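Local atomic coordinates of SnoaL-like domain-containing protein (Kribbella flavida, PDB entry 4GB5), a protein that is of unknown function but belongs to the SnoaL-like family of the NTF2 clan, whose cone-shaped fold often encloses a ligand pocket. Residues A[24-30]-A[65-70]; A[37-43]-A[55-61]. All blocks are in the same frame, centred on the assembly; numbering follows the deposited sequence. Where two conformers were deposited one is given.

Interaction 1 of 2, residues A[24-30]-A[65-70]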
ATOM      1  N   ALA A  24       3.843 -15.478  -0.432  1.00  8.87           N
ATOM      2  CA  ALA A  24       3.054 -15.782   0.732  1.00  8.52           C
ATOM      3  C   ALA A  24       1.581 -15.792   0.412  1.00  7.76           C
ATOM      4  O   ALA A  24       0.864 -16.715   0.782  1.00 10.17           O
ATOM      5  CB  ALA A  24       3.333 -14.771   1.796  1.00 13.24           C
ATOM      6  N   ASP A  25       1.104 -14.772  -0.275  1.00  5.98           N
ATOM      7  CA  ASP A  25      -0.341 -14.540  -0.341  1.00  7.46           C
ATOM      8  C   ASP A  25      -1.027 -15.436  -1.371  1.00  9.05           C
ATOM      9  O   ASP A  25      -2.225 -15.754  -1.232  1.00  9.31           O
ATOM     10  CB  ASP A  25      -0.655 -13.064  -0.608  1.00  7.70           C
ATOM     11  CG  ASP A  25      -0.134 -12.136   0.459  1.00  7.43           C
ATOM     12  OD1 ASP A  25       0.103 -12.580   1.606  1.00  7.37           O
ATOM     13  OD2 ASP A  25       0.071 -10.926   0.169  1.00  7.82           O
ATOM     14  N   LEU A  26      -0.290 -15.889  -2.376  1.00  7.63           N
ATOM     15  CA  LEU A  26      -0.783 -16.956  -3.292  1.00  8.85           C
ATOM     16  C   LEU A  26      -0.384 -18.352  -2.824  1.00  9.80           C
ATOM     17  O   LEU A  26      -0.769 -19.323  -3.455  1.00 12.92           O
ATOM     18  CB  LEU A  26      -0.230 -16.763  -4.705  1.00 10.46           C
ATOM     19  CG  LEU A  26      -0.593 -15.478  -5.445  1.00 11.87           C
ATOM     20  CD1 LEU A  26       0.232 -15.271  -6.696  1.00 15.46           C
ATOM     21  CD2 LEU A  26      -2.089 -15.431  -5.744  1.00 16.86           C
ATOM     22  N   LYS A  27       0.370 -18.440  -1.731  0.54  9.60           N
ATOM     23  CA  LYS A  27       0.902 -19.700  -1.164  0.54 11.03           C
ATOM     24  C   LYS A  27       1.648 -20.564  -2.157  0.54  9.62           C
ATOM     25  O   LYS A  27       1.436 -21.779  -2.252  0.54 12.59           O
ATOM     26  CB  LYS A  27      -0.173 -20.512  -0.447  0.54 14.02           C
ATOM     27  CG  LYS A  27      -0.480 -20.004   0.943  0.54 10.56           C
ATOM     28  CD  LYS A  27      -1.323 -20.974   1.738  0.54 13.84           C
ATOM     29  CE  LYS A  27      -2.058 -20.336   2.888  0.54  9.51           C
ATOM     30  NZ  LYS A  27      -2.889 -21.323   3.603  0.54 14.40           N
ATOM     31  N   GLU A  28       2.522 -19.914  -2.900  1.00 10.03           N
ATOM     32  CA  GLU A  28       3.266 -20.536  -3.969  1.00 10.10           C
ATOM     33  C   GLU A  28       4.719 -20.531  -3.579  1.00  9.52           C
ATOM     34  O   GLU A  28       5.467 -19.577  -3.807  1.00 10.79           O
ATOM     35  CB  GLU A  28       3.010 -19.823  -5.288  1.00 13.59           C
ATOM     36  CG  GLU A  28       3.192 -20.785  -6.458  1.00 11.78           C
ATOM     37  CD  GLU A  28       4.623 -21.109  -6.746  1.00 15.84           C
ATOM     38  OE1 GLU A  28       5.081 -22.173  -6.289  1.00 12.64           O
ATOM     39  OE2 GLU A  28       5.259 -20.305  -7.463  1.00 17.68           O
ATOM     40  N   PHE A  29       5.106 -21.605  -2.905  1.00 11.22           N
ATOM     41  CA  PHE A  29       6.418 -21.673  -2.252  1.00 11.49           C
ATOM     42  C   PHE A  29       7.465 -22.476  -2.994  1.00 11.73           C
ATOM     43  O   PHE A  29       8.517 -22.810  -2.454  1.00 10.86           O
ATOM     44  CB  PHE A  29       6.249 -22.247  -0.827  1.00 13.41           C
ATOM     45  CG  PHE A  29       5.262 -21.481   0.001  1.00 12.24           C
ATOM     46  CD1 PHE A  29       5.559 -20.202   0.435  1.00 14.48           C
ATOM     47  CD2 PHE A  29       4.050 -22.045   0.331  1.00 14.55           C
ATOM     48  CE1 PHE A  29       4.644 -19.466   1.187  1.00 15.79           C
ATOM     49  CE2 PHE A  29       3.138 -21.325   1.110  1.00 16.09           C
ATOM     50  CZ  PHE A  29       3.446 -20.036   1.508  1.00 14.23           C
ATOM     51  N   THR A  30       7.168 -22.843  -4.235  1.00  9.75           N
ATOM     52  CA  THR A  30       8.022 -23.739  -5.001  1.00 11.76           C
ATOM     53  C   THR A  30       8.725 -23.044  -6.149  1.00 14.94           C
ATOM     54  O   THR A  30       9.962 -23.017  -6.184  1.00 20.22           O
ATOM     55  CB  THR A  30       7.146 -24.900  -5.511  1.00 13.17           C
ATOM     56  OG1 THR A  30       6.605 -25.582  -4.366  1.00 14.49           O
ATOM     57  CG2 THR A  30       7.950 -25.827  -6.355  1.00 15.32           C
ATOM     58  N   LEU A  65       8.364 -21.795   4.970  1.00 15.00           N
ATOM     59  CA  LEU A  65       7.237 -20.920   4.658  1.00 15.32           C
ATOM     60  C   LEU A  65       5.960 -21.710   4.387  1.00 14.51           C
ATOM     61  O   LEU A  65       4.865 -21.360   4.855  1.00 14.06           O
ATOM     62  CB  LEU A  65       7.516 -20.030   3.434  1.00 15.88           C
ATOM     63  CG  LEU A  65       8.501 -18.873   3.505  1.00 27.50           C
ATOM     64  CD1 LEU A  65       8.303 -18.034   2.282  1.00 24.93           C
ATOM     65  CD2 LEU A  65       8.279 -18.039   4.720  1.00 28.71           C
ATOM     66  N   ARG A  66       6.094 -22.797   3.643  1.00 13.36           N
ATOM     67  CA  ARG A  66       4.920 -23.613   3.379  1.00 13.23           C
ATOM     68  C   ARG A  66       4.293 -24.134   4.665  1.00 16.48           C
ATOM     69  O   ARG A  66       3.074 -24.079   4.831  1.00 18.02           O
ATOM     70  CB  ARG A  66       5.236 -24.754   2.417  1.00 16.09           C
ATOM     71  CG  ARG A  66       4.096 -25.706   2.245  1.00 21.14           C
ATOM     72  CD  ARG A  66       4.415 -26.820   1.302  1.00 25.60           C
ATOM     73  NE  ARG A  66       4.681 -26.307  -0.034  1.00 32.69           N
ATOM     74  CZ  ARG A  66       5.866 -26.297  -0.626  1.00 26.29           C
ATOM     75  NH1 ARG A  66       6.954 -26.779  -0.026  1.00 35.47           N
ATOM     76  NH2 ARG A  66       5.975 -25.783  -1.845  1.00 27.68           N
ATOM     77  N   ALA A  67       5.122 -24.653   5.558  1.00 15.83           N
ATOM     78  CA  ALA A  67       4.635 -25.139   6.846  1.00 17.48           C
ATOM     79  C   ALA A  67       3.982 -24.050   7.687  1.00 19.63           C
ATOM     80  O   ALA A  67       2.907 -24.238   8.235  1.00 20.47           O
ATOM     81  CB  ALA A  67       5.782 -25.804   7.610  1.00 17.71           C
ATOM     82  N   SER A  68       4.622 -22.902   7.804  0.57 17.39           N
ATOM     83  CA  SER A  68       4.097 -21.864   8.690  0.57 20.69           C
ATOM     84  C   SER A  68       2.849 -21.164   8.116  0.57 19.85           C
ATOM     85  O   SER A  68       1.849 -20.939   8.820  0.57 20.43           O
ATOM     86  CB  SER A  68       5.188 -20.861   9.070  0.57 24.57           C
ATOM     87  OG  SER A  68       5.720 -20.175   7.952  0.57 30.78           O
ATOM     88  N   PHE A  69       2.871 -20.831   6.833  1.00 17.08           N
ATOM     89  CA  PHE A  69       1.717 -20.184   6.227  1.00 17.94           C
ATOM     90  C   PHE A  69       0.551 -21.170   6.069  1.00 18.29           C
ATOM     91  O   PHE A  69      -0.584 -20.766   5.893  1.00 18.94           O
ATOM     92  CB  PHE A  69       2.098 -19.473   4.900  1.00 16.14           C
ATOM     93  CG  PHE A  69       2.798 -18.167   5.092  1.00 22.29           C
ATOM     94  CD1 PHE A  69       2.087 -17.035   5.454  1.00 31.03           C
ATOM     95  CD2 PHE A  69       4.141 -18.022   4.859  1.00 23.08           C
ATOM     96  CE1 PHE A  69       2.745 -15.805   5.639  1.00 23.04           C
ATOM     97  CE2 PHE A  69       4.773 -16.812   5.033  1.00 24.02           C
ATOM     98  CZ  PHE A  69       4.056 -15.689   5.398  1.00 23.15           C
ATOM     99  N   GLY A  70       0.807 -22.464   6.215  1.00 20.85           N
ATOM    100  CA  GLY A  70      -0.259 -23.453   6.256  1.00 23.33           C
ATOM    101  C   GLY A  70      -1.210 -23.327   7.438  1.00 21.80           C
ATOM    102  O   GLY A  70      -2.304 -23.892   7.450  1.00 26.09           O
TER
HETATM  103  O   HOH W   1       3.520 -24.080  -2.810  1.00 20.06           O
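Phe29 lays one face of its ring against the backbone of helix 58-69, where Leu65 passes into Arg66. Arg66 CA sits over that face, 3.9 Å from the centroid of the Phe29 ring, in a CH-pi contact. The carbonyl carbon of Lys27 lies over the opposite face. CG of Phe29 is anti to its carbonyl carbon (chi1 -55°), and this turns the ring to the helix. Phe29 CD1 meets Leu65 CB at 3.6 Å, and Phe29 CZ reaches Phe69 CB at 3.7 Å. The Phe29 and Phe69 rings are near parallel, at 17°, but slid apart with little overlap. Ala24 CB covers one face of the Phe69 ring, 4.1 Å from its centroid. Arg66 runs back past Phe29 and bends at chi3. Its guanidinium stands nearly upright to the Phe29 ring, 86° between planes, with Phe29 CB over one face. At its edge, Arg66 NH2 comes to 2.6 Å from Thr30 OG1. A water joins Arg66 NH2, Phe29 N and Lys27 O. Lys27 NZ hydrogen-bonds chiefly to Phe72 O and adds a weak hydrogen bond to Phe69 O, 3.3 Å away. With an alanine in place of Phe29 the ring is gone, which would probably open a gap beside Leu65 and Phe69 and leave Arg66 CA without its CH-pi partner. Ile23 packs on Phe29 and Leu65, and His77 of strand 74-87 on Ala24 and Phe69. Helix 6-25 ends in a Schellman motif with Lys27 at positive phi, and the chain leaving it packs across helix 58-69, within the helical layer of an NTF2-like alpha+beta fold.

Interaction 2 of 2, residues A[37-43]-A[55-61]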
ATOM      1  N   HIS A  37      14.228 -14.781  -4.999  1.00 11.96           N
ATOM      2  CA  HIS A  37      15.340 -14.870  -4.039  1.00  8.61           C
ATOM      3  C   HIS A  37      16.580 -15.540  -4.606  1.00  9.22           C
ATOM      4  O   HIS A  37      16.523 -16.360  -5.543  1.00 11.88           O
ATOM      5  CB  HIS A  37      14.854 -15.700  -2.834  1.00 10.73           C
ATOM      6  CG  HIS A  37      13.780 -15.018  -2.032  1.00  9.05           C
ATOM      7  ND1 HIS A  37      14.017 -13.840  -1.355  1.00 10.68           N
ATOM      8  CD2 HIS A  37      12.495 -15.352  -1.771  1.00 10.42           C
ATOM      9  CE1 HIS A  37      12.906 -13.450  -0.757  1.00  9.00           C
ATOM     10  NE2 HIS A  37      11.971 -14.356  -0.972  1.00 10.13           N
ATOM     11  N   THR A  38      17.709 -15.179  -4.019  1.00 11.59           N
ATOM     12  CA  THR A  38      18.904 -15.976  -4.219  1.00 11.62           C
ATOM     13  C   THR A  38      18.869 -17.307  -3.440  1.00 12.30           C
ATOM     14  O   THR A  38      18.035 -17.529  -2.555  1.00 11.45           O
ATOM     15  CB  THR A  38      20.152 -15.197  -3.751  1.00 12.32           C
ATOM     16  OG1 THR A  38      19.995 -14.844  -2.390  1.00 10.79           O
ATOM     17  CG2 THR A  38      20.374 -13.904  -4.542  1.00 12.01           C
ATOM     18  N   ASP A  39      19.790 -18.209  -3.792  1.00 10.79           N
ATOM     19  CA  ASP A  39      19.972 -19.480  -3.092  1.00 12.67           C
ATOM     20  C   ASP A  39      21.460 -19.585  -2.831  1.00 15.26           C
ATOM     21  O   ASP A  39      22.215 -19.800  -3.768  1.00 16.44           O
ATOM     22  CB  ASP A  39      19.523 -20.651  -3.964  1.00 15.52           C
ATOM     23  CG  ASP A  39      19.452 -21.961  -3.206  1.00 14.66           C
ATOM     24  OD1 ASP A  39      19.797 -21.977  -1.999  1.00 15.45           O
ATOM     25  OD2 ASP A  39      19.107 -22.994  -3.839  1.00 20.59           O
ATOM     26  N   PRO A  40      21.885 -19.471  -1.564  1.00 13.76           N
ATOM     27  CA  PRO A  40      21.057 -19.322  -0.373  1.00 13.21           C
ATOM     28  C   PRO A  40      20.530 -17.917  -0.164  1.00 12.16           C
ATOM     29  O   PRO A  40      20.858 -17.012  -0.913  1.00 12.92           O
ATOM     30  CB  PRO A  40      22.008 -19.745   0.750  1.00 16.99           C
ATOM     31  CG  PRO A  40      23.371 -19.346   0.245  1.00 19.62           C
ATOM     32  CD  PRO A  40      23.319 -19.592  -1.236  1.00 18.70           C
ATOM     33  N   LEU A  41      19.745 -17.773   0.897  1.00 15.31           N
ATOM     34  CA  LEU A  41      19.070 -16.534   1.258  1.00 17.70           C
ATOM     35  C   LEU A  41      19.377 -16.231   2.726  1.00 14.02           C
ATOM     36  O   LEU A  41      19.328 -17.129   3.582  1.00 13.87           O
ATOM     37  CB  LEU A  41      17.545 -16.738   1.107  1.00 18.49           C
ATOM     38  CG  LEU A  41      16.577 -15.639   1.542  1.00 14.53           C
ATOM     39  CD1 LEU A  41      16.889 -14.400   0.737  1.00 17.41           C
ATOM     40  CD2 LEU A  41      15.155 -15.991   1.351  1.00 16.26           C
ATOM     41  N   THR A  42      19.679 -14.973   3.051  1.00 13.53           N
ATOM     42  CA  THR A  42      19.788 -14.576   4.431  1.00 13.01           C
ATOM     43  C   THR A  42      18.456 -14.032   4.937  1.00 12.57           C
ATOM     44  O   THR A  42      17.827 -13.232   4.258  1.00 12.30           O
ATOM     45  CB  THR A  42      20.880 -13.525   4.594  1.00 15.44           C
ATOM     46  OG1 THR A  42      22.130 -14.128   4.243  1.00 16.26           O
ATOM     47  CG2 THR A  42      20.965 -13.067   6.024  1.00 18.96           C
ATOM     48  N   ILE A  43      18.016 -14.513   6.099  1.00 13.41           N
ATOM     49  CA  ILE A  43      16.757 -14.096   6.678  1.00 12.83           C
ATOM     50  C   ILE A  43      16.911 -13.650   8.122  1.00 13.69           C
ATOM     51  O   ILE A  43      17.679 -14.213   8.865  1.00 15.53           O
ATOM     52  CB  ILE A  43      15.712 -15.216   6.619  1.00 15.14           C
ATOM     53  CG1 ILE A  43      16.259 -16.468   7.249  1.00 17.29           C
ATOM     54  CG2 ILE A  43      15.331 -15.513   5.183  1.00 16.34           C
ATOM     55  CD1 ILE A  43      15.212 -17.568   7.425  1.00 20.45           C
ATOM     56  N   THR A  55      21.537 -17.831   7.341  1.00 18.00           N
ATOM     57  CA  THR A  55      21.632 -17.926   5.889  1.00 16.77           C
ATOM     58  C   THR A  55      21.300 -19.366   5.590  1.00 18.11           C
ATOM     59  O   THR A  55      21.964 -20.262   6.119  1.00 19.84           O
ATOM     60  CB  THR A  55      23.024 -17.556   5.358  1.00 15.23           C
ATOM     61  OG1 THR A  55      23.315 -16.195   5.710  1.00 17.68           O
ATOM     62  CG2 THR A  55      23.073 -17.699   3.893  1.00 17.38           C
ATOM     63  N   VAL A  56      20.254 -19.580   4.786  1.00 16.09           N
ATOM     64  CA  VAL A  56      19.673 -20.901   4.610  1.00 18.82           C
ATOM     65  C   VAL A  56      19.500 -21.249   3.136  1.00 13.35           C
ATOM     66  O   VAL A  56      19.316 -20.369   2.305  1.00 16.20           O
ATOM     67  CB  VAL A  56      18.305 -21.043   5.312  1.00 20.39           C
ATOM     68  CG1 VAL A  56      18.464 -20.784   6.821  1.00 23.67           C
ATOM     69  CG2 VAL A  56      17.260 -20.131   4.684  1.00 18.89           C
ATOM     70  N   PRO A  57      19.571 -22.545   2.800  1.00 15.15           N
ATOM     71  CA  PRO A  57      19.205 -22.911   1.443  1.00 13.82           C
ATOM     72  C   PRO A  57      17.804 -22.462   1.107  1.00 14.90           C
ATOM     73  O   PRO A  57      16.889 -22.510   1.940  1.00 14.85           O
ATOM     74  CB  PRO A  57      19.225 -24.437   1.482  1.00 14.86           C
ATOM     75  CG  PRO A  57      20.227 -24.759   2.546  1.00 17.02           C
ATOM     76  CD  PRO A  57      19.922 -23.725   3.602  1.00 17.26           C
ATOM     77  N   LEU A  58      17.617 -22.087  -0.144  1.00 15.21           N
ATOM     78  CA  LEU A  58      16.313 -21.591  -0.554  1.00 14.58           C
ATOM     79  C   LEU A  58      15.225 -22.659  -0.410  1.00 16.07           C
ATOM     80  O   LEU A  58      14.112 -22.323  -0.012  1.00 14.34           O
ATOM     81  CB  LEU A  58      16.382 -21.016  -1.966  1.00 14.16           C
ATOM     82  CG  LEU A  58      15.125 -20.328  -2.445  1.00 13.81           C
ATOM     83  CD1 LEU A  58      14.741 -19.185  -1.489  1.00 11.95           C
ATOM     84  CD2 LEU A  58      15.372 -19.836  -3.857  1.00 12.40           C
ATOM     85  N   SER A  59      15.538 -23.944  -0.656  1.00 15.43           N
ATOM     86  CA  SER A  59      14.498 -24.954  -0.554  1.00 14.70           C
ATOM     87  C   SER A  59      14.058 -25.137   0.912  1.00 15.61           C
ATOM     88  O   SER A  59      12.901 -25.437   1.183  1.00 16.00           O
ATOM     89  CB  SER A  59      14.940 -26.258  -1.187  1.00 21.15           C
ATOM     90  OG  SER A  59      15.998 -26.802  -0.460  1.00 20.81           O
ATOM     91  N   ASP A  60      14.978 -24.959   1.856  1.00 13.26           N
ATOM     92  CA  ASP A  60      14.621 -24.991   3.272  1.00 14.69           C
ATOM     93  C   ASP A  60      13.673 -23.830   3.599  1.00 15.47           C
ATOM     94  O   ASP A  60      12.705 -24.003   4.358  1.00 14.76           O
ATOM     95  CB  ASP A  60      15.856 -24.873   4.174  1.00 16.28           C
ATOM     96  CG  ASP A  60      16.684 -26.157   4.232  1.00 16.24           C
ATOM     97  OD1 ASP A  60      16.205 -27.215   3.782  1.00 16.93           O
ATOM     98  OD2 ASP A  60      17.813 -26.102   4.792  1.00 19.74           O
ATOM     99  N   TYR A  61      14.013 -22.640   3.116  1.00 15.40           N
ATOM    100  CA  TYR A  61      13.201 -21.455   3.374  1.00 11.56           C
ATOM    101  C   TYR A  61      11.810 -21.694   2.810  1.00 14.05           C
ATOM    102  O   TYR A  61      10.809 -21.440   3.471  1.00 13.89           O
ATOM    103  CB  TYR A  61      13.861 -20.227   2.712  1.00 11.22           C
ATOM    104  CG  TYR A  61      13.039 -18.979   2.690  1.00 13.08           C
ATOM    105  CD1 TYR A  61      12.453 -18.551   1.514  1.00 16.20           C
ATOM    106  CD2 TYR A  61      12.848 -18.238   3.847  1.00 16.87           C
ATOM    107  CE1 TYR A  61      11.689 -17.380   1.499  1.00 16.91           C
ATOM    108  CE2 TYR A  61      12.100 -17.085   3.840  1.00 18.46           C
ATOM    109  CZ  TYR A  61      11.549 -16.667   2.674  1.00 15.50           C
ATOM    110  OH  TYR A  61      10.795 -15.516   2.698  1.00 17.20           O
TER
HETATM  111  O   HOH W   2       9.583 -15.226   0.344  1.00 15.56           O
HETATM  112  O   HOH W   3      17.880 -24.790  -2.243  1.00 20.26           O
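Leu41 and Tyr61 meet methyl to ring. From Leu41 CB the chain runs to CG, anti to the backbone N (chi1 174°), and this carries the branch toward Tyr61 in the first turn of helix 58-69. Leu41 CD2 then sits almost centrally over one face of the Tyr61 ring, 3.6 Å from the centroid and 9° off the normal. The same methyl lies over one face of the His37 imidazole, near its rim, and touches Leu58 CD1 at 4.3 Å. Tyr61 turns its edge to the His37 face, an edge-to-face pair at 78°. A water bridges Tyr61 OH and His37 NE2, while His37 ND1 bonds Leu134 O. Ile43 CG2 adds a contact to Tyr61 CE2. Leu41 and Val56 form an antiparallel hydrogen-bonded pair, Leu41 N to Val56 O at 3.0 Å and Val56 N to Leu41 O at 2.9 Å. Thr42 OG1 and Thr55 OG1 share a hydrogen bond of 2.8 Å. At the corner, just before cis Pro40, Asp39 OD1 accepts a hydrogen bond from Leu58 N at 2.9 Å, from well above the carboxylate plane. Its OD2 forms a salt bridge with Arg34 and accepts from a water that in turn accepts from Ser59 N. The helix dipole and Arg34 would probably favour this carboxylate. The contact thus sets a largely apolar patch round Leu41 CD2, flanked by water-bridged His37 and Tyr61, beside polar bonds at the helix start and sheet edge.

From the N terminus, helix 6-25 runs into 24-30, the first half of interaction 1. The short helix 32-36 follows, then 37-43, where interaction 2 begins. The chain passes through helix 46-49 and returns at 55-61, closing the smaller loop by pairing strand 54-56 with strand 41-44. Helix 58-69 ends within 65-70, which closes the larger loop on 24-30. The smaller loop therefore lies wholly within the larger, and the two do not cross. Both contacts use helix 58-69: interaction 2 fastens its start to strand 41-44 and to the corner before it, and interaction 1 fastens its end to the exit of helix 6-25. Their centres are about 15 Å apart.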